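Local coordinates for protein phosphoribosyltransferase (Thermus thermophilus, PDB 1WD5) that is of unconfirmed function but probably acts as a phosphoribosyltransferase, a glycosyl-transferring enzyme of the type I fold, at residues Met1-Leu13 with Val184-Asp196. Sequence-based numbering, arbitrary orientation.
Sequences MRFRDRRHAGALL and VGAYYLDFGEVTD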
loop_
_atom_site.group_PDB
_atom_site.type_symbol
_atom_site.label_atom_id
_atom_site.label_comp_id
_atom_site.label_asym_id
_atom_site.label_seq_id
_atom_site.Cartn_x
_atom_site.Cartn_y
_atom_site.Cartn_z
HETATM N N MSE A 1 -17.686 2.134 -11.582
HETATM C CA MSE A 1 -17.611 0.710 -12.025
HETATM C C MSE A 1 -18.306 -0.173 -10.986
HETATM O O MSE A 1 -19.067 0.325 -10.155
HETATM C CB MSE A 1 -16.143 0.298 -12.189
HETATM C CG MSE A 1 -15.925 -0.959 -13.017
HETATM SE SE MSE A 1 -14.226 -1.096 -13.628
HETATM C CE MSE A 1 -14.360 -0.297 -15.238
ATOM N N ARG A 2 -18.059 -1.479 -11.035
ATOM C CA ARG A 2 -18.674 -2.401 -10.079
ATOM C C ARG A 2 -18.063 -3.792 -10.212
ATOM O O ARG A 2 -18.415 -4.551 -11.112
ATOM C CB ARG A 2 -20.183 -2.472 -10.318
ATOM C CG ARG A 2 -20.940 -3.339 -9.322
ATOM C CD ARG A 2 -21.093 -2.658 -7.970
ATOM N NE ARG A 2 -21.927 -3.450 -7.069
ATOM C CZ ARG A 2 -22.306 -3.055 -5.860
ATOM N NH1 ARG A 2 -21.928 -1.874 -5.403
ATOM N NH2 ARG A 2 -23.064 -3.843 -5.107
ATOM N N PHE A 3 -17.151 -4.120 -9.304
ATOM C CA PHE A 3 -16.480 -5.415 -9.330
ATOM C C PHE A 3 -17.244 -6.479 -8.548
ATOM O O PHE A 3 -17.896 -6.175 -7.553
ATOM C CB PHE A 3 -15.067 -5.278 -8.750
ATOM C CG PHE A 3 -14.298 -4.104 -9.294
ATOM C CD1 PHE A 3 -14.206 -2.923 -8.573
ATOM C CD2 PHE A 3 -13.679 -4.176 -10.540
ATOM C CE1 PHE A 3 -13.506 -1.823 -9.083
ATOM C CE2 PHE A 3 -12.981 -3.087 -11.058
ATOM C CZ PHE A 3 -12.895 -1.908 -10.329
ATOM N N ARG A 4 -17.151 -7.730 -8.999
ATOM C CA ARG A 4 -17.818 -8.837 -8.317
ATOM C C ARG A 4 -17.188 -9.013 -6.942
ATOM O O ARG A 4 -17.887 -9.169 -5.944
ATOM C CB ARG A 4 -17.663 -10.149 -9.098
ATOM C CG ARG A 4 -18.258 -10.153 -10.508
ATOM C CD ARG A 4 -18.350 -11.583 -11.047
ATOM N NE ARG A 4 -17.046 -12.241 -11.122
ATOM C CZ ARG A 4 -16.199 -12.117 -12.142
ATOM N NH1 ARG A 4 -16.514 -11.367 -13.186
ATOM N NH2 ARG A 4 -15.023 -12.726 -12.109
ATOM N N ASP A 5 -15.856 -8.993 -6.911
ATOM C CA ASP A 5 -15.084 -9.142 -5.680
ATOM C C ASP A 5 -13.645 -8.668 -5.895
ATOM O O ASP A 5 -13.297 -8.174 -6.972
ATOM C CB ASP A 5 -15.090 -10.606 -5.207
ATOM C CG ASP A 5 -14.778 -11.592 -6.325
ATOM O OD1 ASP A 5 -13.849 -11.336 -7.120
ATOM O OD2 ASP A 5 -15.458 -12.637 -6.401
ATOM N N ARG A 6 -12.809 -8.817 -4.874
ATOM C CA ARG A 6 -11.422 -8.378 -4.966
ATOM C C ARG A 6 -10.572 -9.151 -5.982
ATOM O O ARG A 6 -9.646 -8.589 -6.563
ATOM C CB ARG A 6 -10.768 -8.416 -3.583
ATOM C CG ARG A 6 -11.371 -7.425 -2.577
ATOM C CD ARG A 6 -10.599 -7.455 -1.265
ATOM N NE ARG A 6 -11.176 -6.599 -0.224
ATOM C CZ ARG A 6 -12.229 -6.928 0.519
ATOM N NH1 ARG A 6 -12.836 -8.095 0.342
ATOM N NH2 ARG A 6 -12.656 -6.105 1.464
ATOM N N ARG A 7 -10.883 -10.425 -6.206
ATOM C CA ARG A 7 -10.135 -11.225 -7.181
ATOM C C ARG A 7 -10.427 -10.704 -8.588
ATOM O O ARG A 7 -9.537 -10.638 -9.438
ATOM C CB ARG A 7 -10.536 -12.705 -7.094
ATOM C CG ARG A 7 -10.024 -13.435 -5.854
ATOM C CD ARG A 7 -8.595 -13.902 -6.032
ATOM N NE ARG A 7 -7.989 -14.359 -4.783
ATOM C CZ ARG A 7 -6.681 -14.543 -4.623
ATOM N NH1 ARG A 7 -5.859 -14.318 -5.639
ATOM N NH2 ARG A 7 -6.189 -14.906 -3.447
ATOM N N HIS A 8 -11.685 -10.343 -8.822
ATOM C CA HIS A 8 -12.126 -9.813 -10.109
ATOM C C HIS A 8 -11.400 -8.508 -10.415
ATOM O O HIS A 8 -10.922 -8.296 -11.526
ATOM C CB HIS A 8 -13.631 -9.545 -10.077
ATOM C CG HIS A 8 -14.175 -8.992 -11.358
ATOM N ND1 HIS A 8 -15.350 -8.272 -11.417
ATOM C CD2 HIS A 8 -13.727 -9.084 -12.633
ATOM C CE1 HIS A 8 -15.602 -7.945 -12.672
ATOM N NE2 HIS A 8 -14.632 -8.426 -13.430
ATOM N N ALA A 9 -11.327 -7.626 -9.423
ATOM C CA ALA A 9 -10.654 -6.346 -9.602
ATOM C C ALA A 9 -9.166 -6.580 -9.826
ATOM O O ALA A 9 -8.524 -5.863 -10.594
ATOM C CB ALA A 9 -10.869 -5.463 -8.372
ATOM N N GLY A 10 -8.623 -7.591 -9.154
ATOM C CA GLY A 10 -7.212 -7.902 -9.298
ATOM C C GLY A 10 -6.864 -8.366 -10.701
ATOM O O GLY A 10 -5.792 -8.050 -11.220
ATOM N N ALA A 11 -7.765 -9.126 -11.314
ATOM C CA ALA A 11 -7.549 -9.626 -12.666
ATOM C C ALA A 11 -7.530 -8.456 -13.646
ATOM O O ALA A 11 -6.641 -8.359 -14.486
ATOM C CB ALA A 11 -8.661 -10.621 -13.048
ATOM N N LEU A 12 -8.513 -7.568 -13.533
ATOM C CA LEU A 12 -8.594 -6.405 -14.417
ATOM C C LEU A 12 -7.410 -5.472 -14.211
ATOM O O LEU A 12 -6.931 -4.839 -15.155
ATOM C CB LEU A 12 -9.892 -5.628 -14.169
ATOM C CG LEU A 12 -11.189 -6.313 -14.586
ATOM C CD1 LEU A 12 -12.380 -5.484 -14.119
ATOM C CD2 LEU A 12 -11.209 -6.477 -16.109
ATOM N N LEU A 13 -6.937 -5.385 -12.973
ATOM C CA LEU A 13 -5.812 -4.511 -12.666
ATOM C C LEU A 13 -4.538 -5.061 -13.295
ATOM O O LEU A 13 -3.726 -4.309 -13.844
ATOM C CB LEU A 13 -5.636 -4.385 -11.150
ATOM C CG LEU A 13 -4.751 -3.235 -10.676
ATOM C CD1 LEU A 13 -5.299 -1.912 -11.209
ATOM C CD2 LEU A 13 -4.707 -3.215 -9.149
ATOM N N VAL A 184 -15.028 3.018 -0.940
ATOM C CA VAL A 184 -14.442 1.875 -1.634
ATOM C C VAL A 184 -15.395 0.689 -1.718
ATOM O O VAL A 184 -15.581 0.114 -2.786
ATOM C CB VAL A 184 -13.150 1.402 -0.954
ATOM C CG1 VAL A 184 -12.648 0.137 -1.632
ATOM C CG2 VAL A 184 -12.095 2.498 -1.028
ATOM N N GLY A 185 -15.996 0.336 -0.588
ATOM C CA GLY A 185 -16.908 -0.794 -0.548
ATOM C C GLY A 185 -18.114 -0.675 -1.462
ATOM O O GLY A 185 -18.742 -1.676 -1.798
ATOM N N ALA A 186 -18.444 0.543 -1.876
ATOM C CA ALA A 186 -19.594 0.735 -2.747
ATOM C C ALA A 186 -19.350 0.185 -4.154
ATOM O O ALA A 186 -20.298 -0.044 -4.900
ATOM C CB ALA A 186 -19.954 2.219 -2.821
ATOM N N TYR A 187 -18.091 -0.050 -4.513
ATOM C CA TYR A 187 -17.797 -0.545 -5.851
ATOM C C TYR A 187 -17.539 -2.042 -5.950
ATOM O O TYR A 187 -17.058 -2.528 -6.977
ATOM C CB TYR A 187 -16.628 0.241 -6.443
ATOM C CG TYR A 187 -16.881 1.730 -6.425
ATOM C CD1 TYR A 187 -16.471 2.511 -5.346
ATOM C CD2 TYR A 187 -17.607 2.346 -7.445
ATOM C CE1 TYR A 187 -16.780 3.870 -5.278
ATOM C CE2 TYR A 187 -17.924 3.706 -7.388
ATOM C CZ TYR A 187 -17.506 4.458 -6.298
ATOM O OH TYR A 187 -17.826 5.792 -6.221
ATOM N N TYR A 188 -17.875 -2.771 -4.890
ATOM C CA TYR A 188 -17.696 -4.216 -4.854
ATOM C C TYR A 188 -19.001 -4.922 -4.458
ATOM O O TYR A 188 -19.638 -4.558 -3.462
ATOM C CB TYR A 188 -16.605 -4.603 -3.851
ATOM C CG TYR A 188 -15.182 -4.284 -4.275
ATOM C CD1 TYR A 188 -14.609 -3.040 -4.010
ATOM C CD2 TYR A 188 -14.401 -5.245 -4.925
ATOM C CE1 TYR A 188 -13.287 -2.765 -4.379
ATOM C CE2 TYR A 188 -13.090 -4.979 -5.297
ATOM C CZ TYR A 188 -12.538 -3.742 -5.024
ATOM O OH TYR A 188 -11.234 -3.481 -5.396
ATOM N N LEU A 189 -19.404 -5.926 -5.231
ATOM C CA LEU A 189 -20.622 -6.654 -4.896
ATOM C C LEU A 189 -20.343 -7.429 -3.614
ATOM O O LEU A 189 -21.165 -7.469 -2.699
ATOM C CB LEU A 189 -21.006 -7.620 -6.018
ATOM C CG LEU A 189 -22.240 -8.487 -5.749
ATOM C CD1 LEU A 189 -23.473 -7.599 -5.566
ATOM C CD2 LEU A 189 -22.446 -9.456 -6.908
ATOM N N ASP A 190 -19.165 -8.037 -3.558
ATOM C CA ASP A 190 -18.736 -8.799 -2.394
ATOM C C ASP A 190 -17.558 -8.070 -1.761
ATOM O O ASP A 190 -16.438 -8.117 -2.278
ATOM C CB ASP A 190 -18.317 -10.212 -2.815
ATOM C CG ASP A 190 -17.630 -10.994 -1.693
ATOM O OD1 ASP A 190 -17.513 -10.474 -0.559
ATOM O OD2 ASP A 190 -17.202 -12.140 -1.953
ATOM N N PHE A 191 -17.819 -7.388 -0.649
ATOM C CA PHE A 191 -16.781 -6.648 0.055
ATOM C C PHE A 191 -16.598 -7.262 1.437
ATOM O O PHE A 191 -16.478 -6.555 2.434
ATOM C CB PHE A 191 -17.182 -5.173 0.176
ATOM C CG PHE A 191 -16.031 -4.249 0.480
ATOM C CD1 PHE A 191 -14.930 -4.185 -0.370
ATOM C CD2 PHE A 191 -16.056 -3.431 1.604
ATOM C CE1 PHE A 191 -13.866 -3.318 -0.106
ATOM C CE2 PHE A 191 -14.997 -2.557 1.882
ATOM C CZ PHE A 191 -13.899 -2.501 1.026
ATOM N N GLY A 192 -16.576 -8.589 1.485
ATOM C CA GLY A 192 -16.420 -9.284 2.748
ATOM C C GLY A 192 -15.121 -8.999 3.487
ATOM O O GLY A 192 -14.125 -8.577 2.899
ATOM N N GLU A 193 -15.142 -9.253 4.790
ATOM C CA GLU A 193 -13.992 -9.047 5.663
ATOM C C GLU A 193 -12.823 -9.985 5.338
ATOM O O GLU A 193 -13.023 -11.165 5.049
ATOM C CB GLU A 193 -14.439 -9.261 7.115
ATOM C CG GLU A 193 -13.339 -9.394 8.165
ATOM C CD GLU A 193 -12.492 -8.143 8.314
ATOM O OE1 GLU A 193 -13.027 -7.031 8.124
ATOM O OE2 GLU A 193 -11.294 -8.274 8.641
ATOM N N VAL A 194 -11.606 -9.446 5.378
ATOM C CA VAL A 194 -10.387 -10.224 5.148
ATOM C C VAL A 194 -9.616 -10.132 6.468
ATOM O O VAL A 194 -9.106 -9.070 6.825
ATOM C CB VAL A 194 -9.544 -9.634 3.994
ATOM C CG1 VAL A 194 -8.203 -10.363 3.897
ATOM C CG2 VAL A 194 -10.305 -9.776 2.670
ATOM N N THR A 195 -9.556 -11.241 7.199
ATOM C CA THR A 195 -8.900 -11.277 8.505
ATOM C C THR A 195 -7.383 -11.432 8.440
ATOM O O THR A 195 -6.820 -11.754 7.390
ATOM C CB THR A 195 -9.431 -12.447 9.345
ATOM O OG1 THR A 195 -8.989 -13.673 8.756
ATOM C CG2 THR A 195 -10.962 -12.446 9.376
ATOM N N ASP A 196 -6.725 -11.208 9.575
ATOM C CA ASP A 196 -5.277 -11.360 9.638
ATOM C C ASP A 196 -4.944 -12.802 9.266
ATOM O O ASP A 196 -3.933 -13.060 8.605
ATOM C CB ASP A 196 -4.753 -11.044 11.046
ATOM C CG ASP A 196 -4.662 -9.548 11.319
ATOM O OD1 ASP A 196 -4.044 -8.821 10.509
ATOM O OD2 ASP A 196 -5.197 -9.097 12.352
HETATM O O HOH W 1 -21.825 -2.508 -1.994
HETATM O O HOH W 2 -17.507 -13.322 -4.563
HETATM O O HOH W 3 -13.936 -9.516 -2.309
#
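Arg6 meets Phe191 because its chain runs extended from CG to NE, its CG passing Tyr188 CE2 at 4.0 Å on the way, and chi4 of 79° then turns the guanidinium across the chain; Phe191, with CG anti to its own backbone N, sets its ring against one face of it. The two planes lie 20° apart with centres 4.5 Å apart, a cation-pi stack in which NH2 sits over the ring rim, while Val194 CG2 covers the opposite guanidinium face. Arg6 NH1 donates to Gly192 O at 2.9 Å, in the carbonyl plane but bent (139° at the hydrogen); NH2 adds a weak second bond to that oxygen, and NE pairs with Asp128. Replacing Arg6 by an alanine is likely to leave Gly192 O without its guanidinium donors, Asp128 without its salt-bridge mate and one face of Phe191 uncovered. Upstream, a single bridge joins the backbones of Phe3 and Tyr188: Phe3 N donates to Tyr187 O (2.8 Å) and Leu189 N to Phe3 O, followed by Asp190 N to Arg4 O. Next to the bridge, Phe3 CD1 lies over a Tyr188 face, Ala9 CB approaches Tyr188 CE2 at 3.8 Å, and Tyr188 OH bonds Asp128 O. One water links Asp5 OD2 to Asp190 OD2, probably easing their like charges. Backbone pairing thus fastens the N-terminus to the loop before helix 196-204.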